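Local coordinates for protein acetolactate synthase isozyme 1 large subunit (Escherichia coli, PDB 6LPI) that is the large subunit of a thiamine diphosphate-dependent enzyme and binds thiamine diphosphate, magnesium and flavin-adenine dinucleotide, at residues 455-460 with 507-512; 498-503 with 535-540. All blocks are in the same frame, centred on the assembly; numbering follows the deposited sequence.

In the fold
Both interactions lie in the C-terminal thiamine diphosphate-binding region, an alpha/beta fold built on a parallel sheet. Following the chain, helix 453-459 comes first, then helix 500-506, strand 510-513 and strand 534-539. Interaction 1 closes a loop of 46 residues, from helix 453-459 to the turn between helix 500-506 and strand 510-513. Interaction 2 closes a loop of 31 residues, from helix 500-506 to strand 534-539. The four segments alternate, so the two loops cross. Glu510 O to Leu535 N, at 2.8 Å, is probably a hydrogen bond between neighbouring strands. Interaction 1 joins helix 453-459 to the turn before the edge strand 510-513; interaction 2 sets helix 500-506 on its neighbour 534-539.

Interaction 1. Residues 455-460 with 507-512; sequences ATASEN and FGLETC
Ser458 OG lies between two carbonyl oxygens, Phe507 O at 2.9 Å and Ala455 O at 3.2 Å. It has one proton to give, so the two acceptors compete for it. The first comes from the facing segment and the second from one turn back in the serine's own helix. With chi1 at 68°, OG stands between the backbone N and the carbonyl carbon, a setting that lets it meet both.

Phe507 also touches Ala455. Its ring meets the helix obliquely, with CD1 3.4 Å from Ala455 N. The same CD1 lies 3.9 Å from Ala455 CB. Met454, the preceding residue of the helix, packs on this phenylalanine as well.

Gly508 ends helix 500-506 in a Schellman motif. Its phi of 96° turns the chain out of the helix toward strand 510-513. The contact joins helix 453-459 to the helix-to-strand turn of an alpha/beta fold.

Leu509 follows the turn. Its CD2 branch reaches back to Ser458 CB at 3.9 Å and, more loosely, to Ala457 CB at 4.4 Å. This apolar patch lies beside the polar one. Pro533 packs on both Ala457 and Leu509. At the end of the helix, Glu459 makes a salt bridge with Arg58 of the same chain.

Interaction 2. Residues 498-503 with 535-540; sequences INFMQI and LIHVRI
Leu535 meets Phe500 near the start of helix 500-506. Its CD2 methyl lies against the helix backbone, 3.4 Å from Phe500 O. The same methyl is 4.1 Å from Phe500 CB. The CB of Leu535 already points at the helix, and with CG anti to the backbone N (chi1 171°) the side chain extends far enough for CD2 to reach the Phe500 carbonyl. Ile536, the next residue, points away from the helix.

His537 comes next on the helix-facing side. Met501 SD is 3.6 Å from His537 CB. The sulfur also sits 4.2 Å from the centroid of the imidazole, 32° off the ring normal, so this is an oblique sulfur-aromatic contact. The Met501 chain is bent at chi2 and chi3, and the two side chains cross at about a right angle. Phe500 CB touches the ring too, at His537 CD2. The imidazole is held through its nitrogens: NE2 bonds with Asn470, and ND1 has a weak bond to Asp513. Beyond His537 the strand makes no contact with residues 498-503.

The helix start is capped by Asn499, whose OD1 accepts from Gln502 N at 2.8 Å in a nearly straight bond. The side chain of Phe500 lies about 8 Å from the bound magnesium ion and thiamine diphosphate, and it packs on Leu468. The arrangement is that of a helix lying on the parallel sheet of an alpha/beta thiamine diphosphate-binding domain.

Interaction 1. Residues 455-460 with 507-512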
loop_
_atom_site.group_PDB
_atom_site.type_symbol
_atom_site.label_atom_id
_atom_site.label_comp_id
_atom_site.label_asym_id
_atom_site.label_seq_id
_atom_site.Cartn_x
_atom_site.Cartn_y
_atom_site.Cartn_z
ATOM N N ALA B 455 22.660 -6.753 7.348
ATOM C CA ALA B 455 23.745 -7.260 6.509
ATOM C C ALA B 455 23.592 -6.761 5.081
ATOM O O ALA B 455 24.537 -6.208 4.492
ATOM C CB ALA B 455 23.773 -8.788 6.552
ATOM N N THR B 456 22.376 -6.902 4.536
ATOM C CA THR B 456 22.073 -6.413 3.197
ATOM C C THR B 456 22.436 -4.945 3.042
ATOM O O THR B 456 22.970 -4.536 2.003
ATOM C CB THR B 456 20.592 -6.649 2.882
ATOM O OG1 THR B 456 20.275 -8.034 3.092
ATOM C CG2 THR B 456 20.268 -6.263 1.462
ATOM N N ALA B 457 22.212 -4.146 4.087
ATOM C CA ALA B 457 22.526 -2.724 3.983
ATOM C C ALA B 457 24.025 -2.494 3.888
ATOM O O ALA B 457 24.491 -1.692 3.068
ATOM C CB ALA B 457 21.944 -1.965 5.174
ATOM N N SER B 458 24.803 -3.194 4.705
ATOM C CA SER B 458 26.215 -2.850 4.744
ATOM C C SER B 458 26.945 -3.381 3.523
ATOM O O SER B 458 27.811 -2.690 2.966
ATOM C CB SER B 458 26.843 -3.370 6.035
ATOM O OG SER B 458 26.885 -4.773 6.030
ATOM N N GLU B 459 26.580 -4.586 3.076
ATOM C CA GLU B 459 27.274 -5.219 1.959
ATOM C C GLU B 459 27.080 -4.460 0.653
ATOM O O GLU B 459 27.978 -4.460 -0.193
ATOM C CB GLU B 459 26.815 -6.660 1.831
ATOM C CG GLU B 459 27.043 -7.429 3.112
ATOM C CD GLU B 459 26.761 -8.913 2.975
ATOM O OE1 GLU B 459 25.986 -9.308 2.063
ATOM O OE2 GLU B 459 27.356 -9.701 3.759
ATOM N N ASN B 460 25.936 -3.805 0.468
ATOM C CA ASN B 460 25.746 -2.931 -0.681
ATOM C C ASN B 460 26.125 -1.500 -0.391
ATOM O O ASN B 460 25.941 -0.643 -1.262
ATOM C CB ASN B 460 24.306 -3.005 -1.195
ATOM C CG ASN B 460 24.008 -4.332 -1.847
ATOM O OD1 ASN B 460 23.645 -5.308 -1.181
ATOM N ND2 ASN B 460 24.202 -4.389 -3.169
ATOM N N PHE B 507 26.959 -6.111 12.398
ATOM C CA PHE B 507 26.489 -6.206 11.026
ATOM C C PHE B 507 27.299 -5.321 10.084
ATOM O O PHE B 507 27.071 -5.345 8.875
ATOM C CB PHE B 507 25.006 -5.823 10.934
ATOM C CG PHE B 507 24.053 -6.938 11.306
ATOM C CD1 PHE B 507 23.709 -7.923 10.390
ATOM C CD2 PHE B 507 23.458 -6.964 12.564
ATOM C CE1 PHE B 507 22.831 -8.923 10.740
ATOM C CE2 PHE B 507 22.579 -7.957 12.913
ATOM C CZ PHE B 507 22.262 -8.936 12.005
ATOM N N GLY B 508 28.235 -4.533 10.596
ATOM C CA GLY B 508 29.048 -3.701 9.743
ATOM C C GLY B 508 28.598 -2.268 9.576
ATOM O O GLY B 508 29.104 -1.587 8.673
ATOM N N LEU B 509 27.663 -1.790 10.398
ATOM C CA LEU B 509 27.198 -0.409 10.349
ATOM C C LEU B 509 27.912 0.414 11.408
ATOM O O LEU B 509 28.241 -0.091 12.486
ATOM C CB LEU B 509 25.694 -0.267 10.608
ATOM C CG LEU B 509 24.641 -1.253 10.131
ATOM C CD1 LEU B 509 23.277 -0.817 10.667
ATOM C CD2 LEU B 509 24.660 -1.397 8.633
ATOM N N GLU B 510 28.130 1.693 11.111
ATOM C CA GLU B 510 28.514 2.604 12.180
ATOM C C GLU B 510 27.335 2.831 13.114
ATOM O O GLU B 510 26.169 2.695 12.732
ATOM C CB GLU B 510 28.995 3.957 11.655
ATOM C CG GLU B 510 29.747 3.941 10.359
ATOM C CD GLU B 510 30.586 5.188 10.197
ATOM O OE1 GLU B 510 31.346 5.504 11.138
ATOM O OE2 GLU B 510 30.474 5.856 9.154
ATOM N N THR B 511 27.652 3.102 14.371
ATOM C CA THR B 511 26.657 3.206 15.422
ATOM C C THR B 511 26.823 4.538 16.134
ATOM O O THR B 511 27.865 5.186 16.055
ATOM C CB THR B 511 26.795 2.078 16.439
ATOM O OG1 THR B 511 28.122 2.096 16.974
ATOM C CG2 THR B 511 26.573 0.730 15.751
ATOM N N CYS B 512 25.780 4.937 16.848
ATOM C CA CYS B 512 25.798 6.151 17.644
ATOM C C CYS B 512 24.809 5.983 18.787
ATOM O O CYS B 512 23.743 5.384 18.621
ATOM C CB CYS B 512 25.432 7.382 16.796
ATOM S SG CYS B 512 25.617 9.054 17.581
#

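Interaction 2. Residues 498-503 with 535-540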
loop_
_atom_site.group_PDB
_atom_site.type_symbol
_atom_site.label_atom_id
_atom_site.label_comp_id
_atom_site.label_asym_id
_atom_site.label_seq_id
_atom_site.Cartn_x
_atom_site.Cartn_y
_atom_site.Cartn_z
ATOM N N ILE B 498 19.591 -6.074 25.712
ATOM C CA ILE B 498 19.973 -6.139 24.310
ATOM C C ILE B 498 20.769 -4.880 23.999
ATOM O O ILE B 498 20.299 -3.771 24.269
ATOM C CB ILE B 498 18.737 -6.247 23.404
ATOM C CG1 ILE B 498 18.070 -7.604 23.618
ATOM C CG2 ILE B 498 19.129 -6.046 21.946
ATOM C CD1 ILE B 498 19.043 -8.746 23.894
ATOM N N ASN B 499 21.967 -5.040 23.455
ATOM C CA ASN B 499 22.781 -3.902 23.056
ATOM C C ASN B 499 22.666 -3.739 21.543
ATOM O O ASN B 499 23.226 -4.531 20.781
ATOM C CB ASN B 499 24.226 -4.102 23.505
ATOM C CG ASN B 499 25.142 -2.969 23.083
ATOM O OD1 ASN B 499 24.914 -2.268 22.100
ATOM N ND2 ASN B 499 26.173 -2.765 23.860
ATOM N N PHE B 500 21.958 -2.693 21.111
ATOM C CA PHE B 500 21.744 -2.481 19.681
ATOM C C PHE B 500 22.979 -1.933 18.965
ATOM O O PHE B 500 23.172 -2.222 17.777
ATOM C CB PHE B 500 20.557 -1.544 19.470
ATOM C CG PHE B 500 19.227 -2.212 19.642
ATOM C CD1 PHE B 500 18.655 -2.928 18.608
ATOM C CD2 PHE B 500 18.549 -2.131 20.854
ATOM C CE1 PHE B 500 17.410 -3.546 18.770
ATOM C CE2 PHE B 500 17.316 -2.751 21.023
ATOM C CZ PHE B 500 16.750 -3.459 19.976
ATOM N N MET B 501 23.814 -1.142 19.647
ATOM C CA MET B 501 25.046 -0.661 19.025
ATOM C C MET B 501 25.979 -1.823 18.705
ATOM O O MET B 501 26.544 -1.902 17.606
ATOM C CB MET B 501 25.746 0.334 19.944
ATOM C CG MET B 501 25.230 1.745 19.842
ATOM S SD MET B 501 23.763 1.838 20.886
ATOM C CE MET B 501 24.340 0.983 22.352
ATOM N N GLN B 502 26.158 -2.735 19.664
ATOM C CA GLN B 502 26.962 -3.920 19.415
ATOM C C GLN B 502 26.467 -4.661 18.186
ATOM O O GLN B 502 27.263 -5.066 17.330
ATOM C CB GLN B 502 26.950 -4.835 20.640
ATOM C CG GLN B 502 28.116 -5.825 20.647
ATOM C CD GLN B 502 28.545 -6.249 22.045
ATOM O OE1 GLN B 502 29.666 -6.713 22.240
ATOM N NE2 GLN B 502 27.654 -6.091 23.020
ATOM N N ILE B 503 25.151 -4.818 18.069
ATOM C CA ILE B 503 24.591 -5.609 16.982
ATOM C C ILE B 503 24.807 -4.911 15.642
ATOM O O ILE B 503 25.385 -5.489 14.714
ATOM C CB ILE B 503 23.100 -5.884 17.250
ATOM C CG1 ILE B 503 22.941 -6.737 18.509
ATOM C CG2 ILE B 503 22.440 -6.565 16.054
ATOM C CD1 ILE B 503 21.511 -6.906 18.937
ATOM N N LEU B 535 23.410 3.056 12.308
ATOM C CA LEU B 535 22.387 2.929 13.333
ATOM C C LEU B 535 22.581 4.003 14.390
ATOM O O LEU B 535 23.654 4.096 14.987
ATOM C CB LEU B 535 22.463 1.574 14.026
ATOM C CG LEU B 535 21.539 1.548 15.238
ATOM C CD1 LEU B 535 20.124 1.119 14.820
ATOM C CD2 LEU B 535 22.107 0.734 16.402
ATOM N N ILE B 536 21.527 4.762 14.669
ATOM C CA ILE B 536 21.552 5.800 15.692
ATOM C C ILE B 536 20.511 5.436 16.742
ATOM O O ILE B 536 19.322 5.313 16.425
ATOM C CB ILE B 536 21.274 7.190 15.108
ATOM C CG1 ILE B 536 22.388 7.587 14.147
ATOM C CG2 ILE B 536 21.206 8.215 16.222
ATOM C CD1 ILE B 536 22.182 7.104 12.737
ATOM N N HIS B 537 20.949 5.286 17.987
ATOM C CA HIS B 537 20.126 4.733 19.053
ATOM C C HIS B 537 19.805 5.800 20.090
ATOM O O HIS B 537 20.691 6.562 20.492
ATOM C CB HIS B 537 20.829 3.529 19.675
ATOM C CG HIS B 537 20.280 3.113 21.002
ATOM N ND1 HIS B 537 20.499 3.841 22.152
ATOM C CD2 HIS B 537 19.510 2.060 21.358
ATOM C CE1 HIS B 537 19.900 3.242 23.164
ATOM N NE2 HIS B 537 19.290 2.162 22.708
ATOM N N VAL B 538 18.536 5.841 20.532
ATOM C CA VAL B 538 18.058 6.818 21.514
ATOM C C VAL B 538 17.131 6.150 22.519
ATOM O O VAL B 538 16.101 5.595 22.131
ATOM C CB VAL B 538 17.306 7.977 20.842
ATOM C CG1 VAL B 538 16.648 8.867 21.887
ATOM C CG2 VAL B 538 18.236 8.766 19.987
ATOM N N ARG B 539 17.442 6.272 23.807
ATOM C CA ARG B 539 16.523 5.790 24.829
ATOM C C ARG B 539 15.347 6.751 24.974
ATOM O O ARG B 539 15.507 7.970 24.890
ATOM C CB ARG B 539 17.245 5.611 26.162
ATOM C CG ARG B 539 17.283 6.843 27.089
ATOM C CD ARG B 539 18.165 8.011 26.576
ATOM N NE ARG B 539 19.582 7.653 26.459
ATOM C CZ ARG B 539 20.472 8.356 25.769
ATOM N NH1 ARG B 539 20.110 9.469 25.149
ATOM N NH2 ARG B 539 21.731 7.954 25.699
ATOM N N ILE B 540 14.154 6.192 25.158
ATOM C CA ILE B 540 12.922 6.963 25.331
ATOM C C ILE B 540 12.098 6.278 26.413
ATOM O O ILE B 540 12.025 5.046 26.453
ATOM C CB ILE B 540 12.138 7.080 24.001
ATOM C CG1 ILE B 540 12.841 8.043 23.039
ATOM C CG2 ILE B 540 10.682 7.482 24.218
ATOM C CD1 ILE B 540 12.012 8.376 21.824
#